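Local structure of Alr4995 protein (6LRF) at residues G374-D379 against V560-R565; P387-I392 against G439-R444. The protein combines arginine dihydrolase and ornithine cyclodeaminase activities in one chain, probably converting arginine to ornithine and ornithine onward to proline. All blocks are in the same frame, centred on the assembly; numbering follows the deposited sequence.

Contact 1 of 2, residues G374-D379 against V560-R565; sequences GVAPDD and VINTIR
Asn562 reaches from helix 554-567 to the backbone of Ala376 and matches its two polar groups with the two ends of its amide. Its CG stands anti to the backbone N (chi1 -163°), which carries the carboxamide off the helix to the passing loop. OD1 accepts from Ala376 N at 2.9 Å, in the carbonyl plane on a lone pair. ND2 donates at 2.9 Å to Ala376 O, which lies near the amide plane of Asn562, although the donor stands well above the plane of that carbonyl. Val375 slants across the same amide, with CG1 4.0 Å from Asn562 OD1, while its CG2 rests 3.9 Å from Arg565 O. One turn on, Arg565 bends at chi3 and presents the edge of its guanidinium: NE donates to Gly374 O at 3.0 Å in a nearly straight bond (170°), and NH1 turns to Pro605 O. With the amide cut back to an alanine here, the N-H and C=O of Ala376 would probably lose both mates in a buried interface. The loop of the seven-stranded sheet thus meets the Rossmann-fold helix largely through its main chain, and three side-chain-to-backbone bonds satisfy polar groups that burial would otherwise penalise.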
loop_
_atom_site.group_PDB
_atom_site.type_symbol
_atom_site.label_atom_id
_atom_site.label_comp_id
_atom_site.label_asym_id
_atom_site.label_seq_id
_atom_site.Cartn_x
_atom_site.Cartn_y
_atom_site.Cartn_z
ATOM N N GLY B 374 42.326 -0.270 9.176
ATOM C CA GLY B 374 40.877 -0.367 9.041
ATOM C C GLY B 374 40.090 -0.005 10.295
ATOM O O GLY B 374 38.943 -0.398 10.434
ATOM N N VAL B 375 40.706 0.744 11.209
ATOM C CA VAL B 375 40.035 1.176 12.439
ATOM C C VAL B 375 40.354 2.654 12.640
ATOM O O VAL B 375 41.507 3.040 12.587
ATOM C CB VAL B 375 40.489 0.347 13.667
ATOM C CG1 VAL B 375 39.915 0.917 14.967
ATOM C CG2 VAL B 375 40.097 -1.129 13.515
ATOM N N ALA B 376 39.340 3.495 12.827
ATOM C CA ALA B 376 39.585 4.922 13.057
ATOM C C ALA B 376 39.827 5.144 14.548
ATOM O O ALA B 376 39.370 4.343 15.368
ATOM C CB ALA B 376 38.415 5.762 12.563
ATOM N N PRO B 377 40.583 6.200 14.901
ATOM C CA PRO B 377 40.747 6.550 16.318
ATOM C C PRO B 377 39.429 6.956 16.899
ATOM O O PRO B 377 38.541 7.379 16.157
ATOM C CB PRO B 377 41.715 7.741 16.298
ATOM C CG PRO B 377 41.599 8.293 14.905
ATOM C CD PRO B 377 41.355 7.096 14.027
ATOM N N ASP B 378 39.305 6.839 18.214
ATOM C CA ASP B 378 38.048 7.122 18.875
ATOM C C ASP B 378 37.636 8.576 18.672
ATOM O O ASP B 378 38.478 9.470 18.633
ATOM C CB ASP B 378 38.154 6.795 20.359
ATOM C CG ASP B 378 36.819 6.432 20.959
ATOM O OD1 ASP B 378 36.375 5.271 20.768
ATOM O OD2 ASP B 378 36.213 7.313 21.608
ATOM N N ASP B 379 36.332 8.790 18.541
ATOM C CA ASP B 379 35.738 10.104 18.316
ATOM C C ASP B 379 36.069 10.690 16.941
ATOM O O ASP B 379 36.023 11.903 16.757
ATOM C CB ASP B 379 36.158 11.091 19.414
ATOM C CG ASP B 379 35.277 12.331 19.451
ATOM O OD1 ASP B 379 34.053 12.207 19.190
ATOM O OD2 ASP B 379 35.816 13.425 19.715
ATOM N N VAL B 560 29.520 2.357 16.353
ATOM C CA VAL B 560 29.348 0.955 16.673
ATOM C C VAL B 560 30.162 0.089 15.717
ATOM O O VAL B 560 30.812 -0.870 16.133
ATOM C CB VAL B 560 27.856 0.540 16.620
ATOM C CG1 VAL B 560 27.712 -0.986 16.596
ATOM C CG2 VAL B 560 27.095 1.153 17.799
ATOM N N ILE B 561 30.130 0.434 14.433
ATOM C CA ILE B 561 30.838 -0.359 13.435
ATOM C C ILE B 561 32.332 -0.296 13.706
ATOM O O ILE B 561 33.007 -1.329 13.765
ATOM C CB ILE B 561 30.522 0.116 12.013
ATOM C CG1 ILE B 561 29.059 -0.252 11.682
ATOM C CG2 ILE B 561 31.501 -0.514 11.010
ATOM C CD1 ILE B 561 28.553 0.303 10.351
ATOM N N ASN B 562 32.843 0.915 13.900
ATOM C CA ASN B 562 34.252 1.098 14.235
ATOM C C ASN B 562 34.686 0.363 15.514
ATOM O O ASN B 562 35.768 -0.212 15.584
ATOM C CB ASN B 562 34.566 2.588 14.386
ATOM C CG ASN B 562 36.038 2.853 14.327
ATOM O OD1 ASN B 562 36.675 2.557 13.315
ATOM N ND2 ASN B 562 36.604 3.400 15.411
ATOM N N THR B 563 33.838 0.381 16.530
ATOM C CA THR B 563 34.165 -0.275 17.794
ATOM C C THR B 563 34.261 -1.795 17.635
ATOM O O THR B 563 35.182 -2.432 18.159
ATOM C CB THR B 563 33.122 0.099 18.874
ATOM O OG1 THR B 563 33.155 1.515 19.077
ATOM C CG2 THR B 563 33.411 -0.597 20.187
ATOM N N ILE B 564 33.313 -2.392 16.917
ATOM C CA ILE B 564 33.368 -3.838 16.698
ATOM C C ILE B 564 34.594 -4.200 15.844
ATOM O O ILE B 564 35.280 -5.175 16.133
ATOM C CB ILE B 564 32.072 -4.381 16.032
ATOM C CG1 ILE B 564 30.833 -3.980 16.851
ATOM C CG2 ILE B 564 32.118 -5.906 15.923
ATOM C CD1 ILE B 564 30.900 -4.396 18.327
ATOM N N ARG B 565 34.888 -3.402 14.814
ATOM C CA ARG B 565 36.079 -3.643 14.007
ATOM C C ARG B 565 37.331 -3.557 14.903
ATOM O O ARG B 565 38.259 -4.354 14.750
ATOM C CB ARG B 565 36.161 -2.668 12.823
ATOM C CG ARG B 565 35.063 -2.886 11.750
ATOM C CD ARG B 565 35.229 -1.929 10.565
ATOM N NE ARG B 565 36.512 -2.143 9.891
ATOM C CZ ARG B 565 36.706 -3.030 8.918
ATOM N NH1 ARG B 565 35.690 -3.769 8.475
ATOM N NH2 ARG B 565 37.913 -3.177 8.385
#

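Contact 2 of 2, residues P387-I392 against G439-R444; sequences PTEVRI and GIRTIR
Residues 387-391 and 439-443 run antiparallel, the axes of the short strands 388-392 and 440-442 lying 4.7 Å apart at 158°. Glu389 and Arg441 form the hydrogen-bonded pair, their N-H and C=O groups exchanging both bonds, and the non-hydrogen-bonded pairs Thr388-Thr442 and Val390-Ile440 flank it. The ladder is extended at one end by Arg391 N to Gly439 O and at the other by Ile443 N to Pro387 O (2.8 Å). Pro387 O also accepts from Thr442 OG1 at 3.1 Å, the two donors coming from opposite faces of its carbonyl plane. On the face of Thr388, Val390, Ile440 and Thr442, Thr388 CG2 slants past Ile440 CG2 at 3.8 Å, and Val390 and Ile440 both pack against Ile434.

On the other face Glu389 and Arg441 form a salt bridge. Arg441 CG sits between its backbone N and carbonyl carbon (chi1 67°), from where the extended chain brings the guanidinium edge to the carboxylate. NE at 2.8 Å and NH1 at 2.9 Å both donate to Glu389 OE1, which lies in the guanidinium plane and is met nearly along its C-O axis; the two flat groups are turned 43° apart. Ile443 crosses the Glu389 side chain at about a right angle, CD1 lying 3.6 Å from OE2, and its CG1 touches Pro387 CB at 3.5 Å. Trp396, on strand 395-400, adds a cation-pi contact to Arg441.

Strand 440-442 is thereby joined as an outer strand to a seven-stranded mixed sheet. One face combines apolar contacts with the threonine hydroxyl bond to Pro387 O, while on the other Glu389 probably balances the charge of Arg441, the indole favours it through cation-pi contact, and together they probably limit how freely the guanidinium turns.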
loop_
_atom_site.group_PDB
_atom_site.type_symbol
_atom_site.label_atom_id
_atom_site.label_comp_id
_atom_site.label_asym_id
_atom_site.label_seq_id
_atom_site.Cartn_x
_atom_site.Cartn_y
_atom_site.Cartn_z
ATOM N N PRO B 387 30.303 19.132 0.338
ATOM C CA PRO B 387 31.665 19.663 0.195
ATOM C C PRO B 387 32.129 20.273 1.507
ATOM O O PRO B 387 31.392 21.053 2.111
ATOM C CB PRO B 387 31.534 20.743 -0.892
ATOM C CG PRO B 387 30.247 20.482 -1.559
ATOM C CD PRO B 387 29.352 19.842 -0.536
ATOM N N THR B 388 33.338 19.907 1.920
ATOM C CA THR B 388 33.797 20.098 3.286
ATOM C C THR B 388 35.214 20.650 3.272
ATOM O O THR B 388 36.027 20.240 2.442
ATOM C CB THR B 388 33.746 18.759 4.074
ATOM O OG1 THR B 388 32.393 18.281 4.138
ATOM C CG2 THR B 388 34.302 18.905 5.506
ATOM N N GLU B 389 35.498 21.597 4.167
ATOM C CA GLU B 389 36.860 22.099 4.370
ATOM C C GLU B 389 37.284 21.840 5.817
ATOM O O GLU B 389 36.444 21.856 6.720
ATOM C CB GLU B 389 36.951 23.595 4.043
ATOM C CG GLU B 389 36.973 23.935 2.553
ATOM C CD GLU B 389 36.832 25.441 2.263
ATOM O OE1 GLU B 389 36.641 26.240 3.208
ATOM O OE2 GLU B 389 36.910 25.832 1.077
ATOM N N VAL B 390 38.576 21.582 6.033
ATOM C CA VAL B 390 39.120 21.380 7.379
ATOM C C VAL B 390 40.347 22.282 7.631
ATOM O O VAL B 390 41.100 22.586 6.706
ATOM C CB VAL B 390 39.492 19.904 7.604
ATOM C CG1 VAL B 390 38.256 19.018 7.424
ATOM C CG2 VAL B 390 40.549 19.466 6.615
ATOM N N ARG B 391 40.540 22.719 8.875
ATOM C CA ARG B 391 41.591 23.699 9.197
ATOM C C ARG B 391 42.822 22.998 9.768
ATOM O O ARG B 391 42.766 22.403 10.847
ATOM C CB ARG B 391 41.075 24.747 10.186
ATOM C CG ARG B 391 41.845 26.093 10.201
ATOM C CD ARG B 391 41.179 27.040 11.204
ATOM N NE ARG B 391 41.811 28.353 11.336
ATOM C CZ ARG B 391 42.660 28.684 12.311
ATOM N NH1 ARG B 391 43.014 27.791 13.223
ATOM N NH2 ARG B 391 43.171 29.906 12.369
ATOM N N ILE B 392 43.919 23.046 9.013
ATOM C CA ILE B 392 45.169 22.394 9.400
ATOM C C ILE B 392 46.243 23.477 9.476
ATOM O O ILE B 392 46.444 24.213 8.506
ATOM C CB ILE B 392 45.585 21.294 8.394
ATOM C CG1 ILE B 392 44.376 20.453 7.966
ATOM C CG2 ILE B 392 46.737 20.421 8.947
ATOM C CD1 ILE B 392 43.719 19.706 9.117
ATOM N N GLY B 439 37.406 22.937 13.652
ATOM C CA GLY B 439 38.113 23.163 12.410
ATOM C C GLY B 439 37.507 22.437 11.232
ATOM O O GLY B 439 38.222 21.924 10.373
ATOM N N ILE B 440 36.180 22.386 11.196
ATOM C CA ILE B 440 35.458 21.764 10.087
ATOM C C ILE B 440 34.322 22.677 9.660
ATOM O O ILE B 440 33.547 23.145 10.491
ATOM C CB ILE B 440 34.895 20.386 10.475
ATOM C CG1 ILE B 440 35.994 19.497 11.050
ATOM C CG2 ILE B 440 34.229 19.700 9.253
ATOM C CD1 ILE B 440 35.510 18.442 12.017
ATOM N N ARG B 441 34.215 22.941 8.368
ATOM C CA ARG B 441 33.067 23.687 7.874
ATOM C C ARG B 441 32.600 23.092 6.552
ATOM O O ARG B 441 33.362 22.427 5.847
ATOM C CB ARG B 441 33.404 25.171 7.712
ATOM C CG ARG B 441 34.429 25.467 6.627
ATOM C CD ARG B 441 34.867 26.920 6.723
ATOM N NE ARG B 441 35.799 27.293 5.661
ATOM C CZ ARG B 441 36.518 28.415 5.658
ATOM N NH1 ARG B 441 37.336 28.676 4.653
ATOM N NH2 ARG B 441 36.414 29.271 6.662
ATOM N N THR B 442 31.332 23.317 6.236
ATOM C CA THR B 442 30.788 22.894 4.958
ATOM C C THR B 442 30.906 24.048 3.965
ATOM O O THR B 442 31.039 25.201 4.368
ATOM C CB THR B 442 29.320 22.480 5.082
ATOM O OG1 THR B 442 28.915 21.811 3.889
ATOM C CG2 THR B 442 28.451 23.714 5.271
ATOM N N ILE B 443 30.865 23.753 2.669
ATOM C CA ILE B 443 30.812 24.830 1.695
ATOM C C ILE B 443 29.697 24.562 0.700
ATOM O O ILE B 443 29.886 24.663 -0.505
ATOM C CB ILE B 443 32.173 25.034 0.970
ATOM C CG1 ILE B 443 32.811 23.693 0.580
ATOM C CG2 ILE B 443 33.125 25.819 1.863
ATOM C CD1 ILE B 443 34.152 23.823 -0.128
ATOM N N ARG B 444 28.529 24.214 1.224
ATOM C CA ARG B 444 27.331 24.139 0.404
ATOM C C ARG B 444 26.956 25.525 -0.116
ATOM O O ARG B 444 26.945 26.502 0.641
ATOM C CB ARG B 444 26.163 23.551 1.189
ATOM C CG ARG B 444 26.481 22.292 1.928
ATOM C CD ARG B 444 25.352 21.926 2.871
ATOM N NE ARG B 444 24.067 21.812 2.184
ATOM C CZ ARG B 444 22.950 21.372 2.761
ATOM N NH1 ARG B 444 22.954 21.001 4.038
ATOM N NH2 ARG B 444 21.828 21.298 2.062
#

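Along the chain, contact 2 is nested within the loop closed by contact 1: residues 374-379 come first, then 387-392, 439-444 and finally 560-565. The centres lie 22 Å apart and the nearest atoms about 8 Å, so the two do not touch. Both involve the seven-stranded mixed sheet. Contact 2 lies within it, pairing strand 388-392 with outer strand 440-442, whereas contact 1 ties the loop between strands 366-369 and 388-392 to helix 554-567 of the Rossmann-fold region. One therefore adds an edge strand to the sheet within this chain and the other docks its connecting loop onto the next domain, consistent with a defined placement of these neighbouring parts within each subunit.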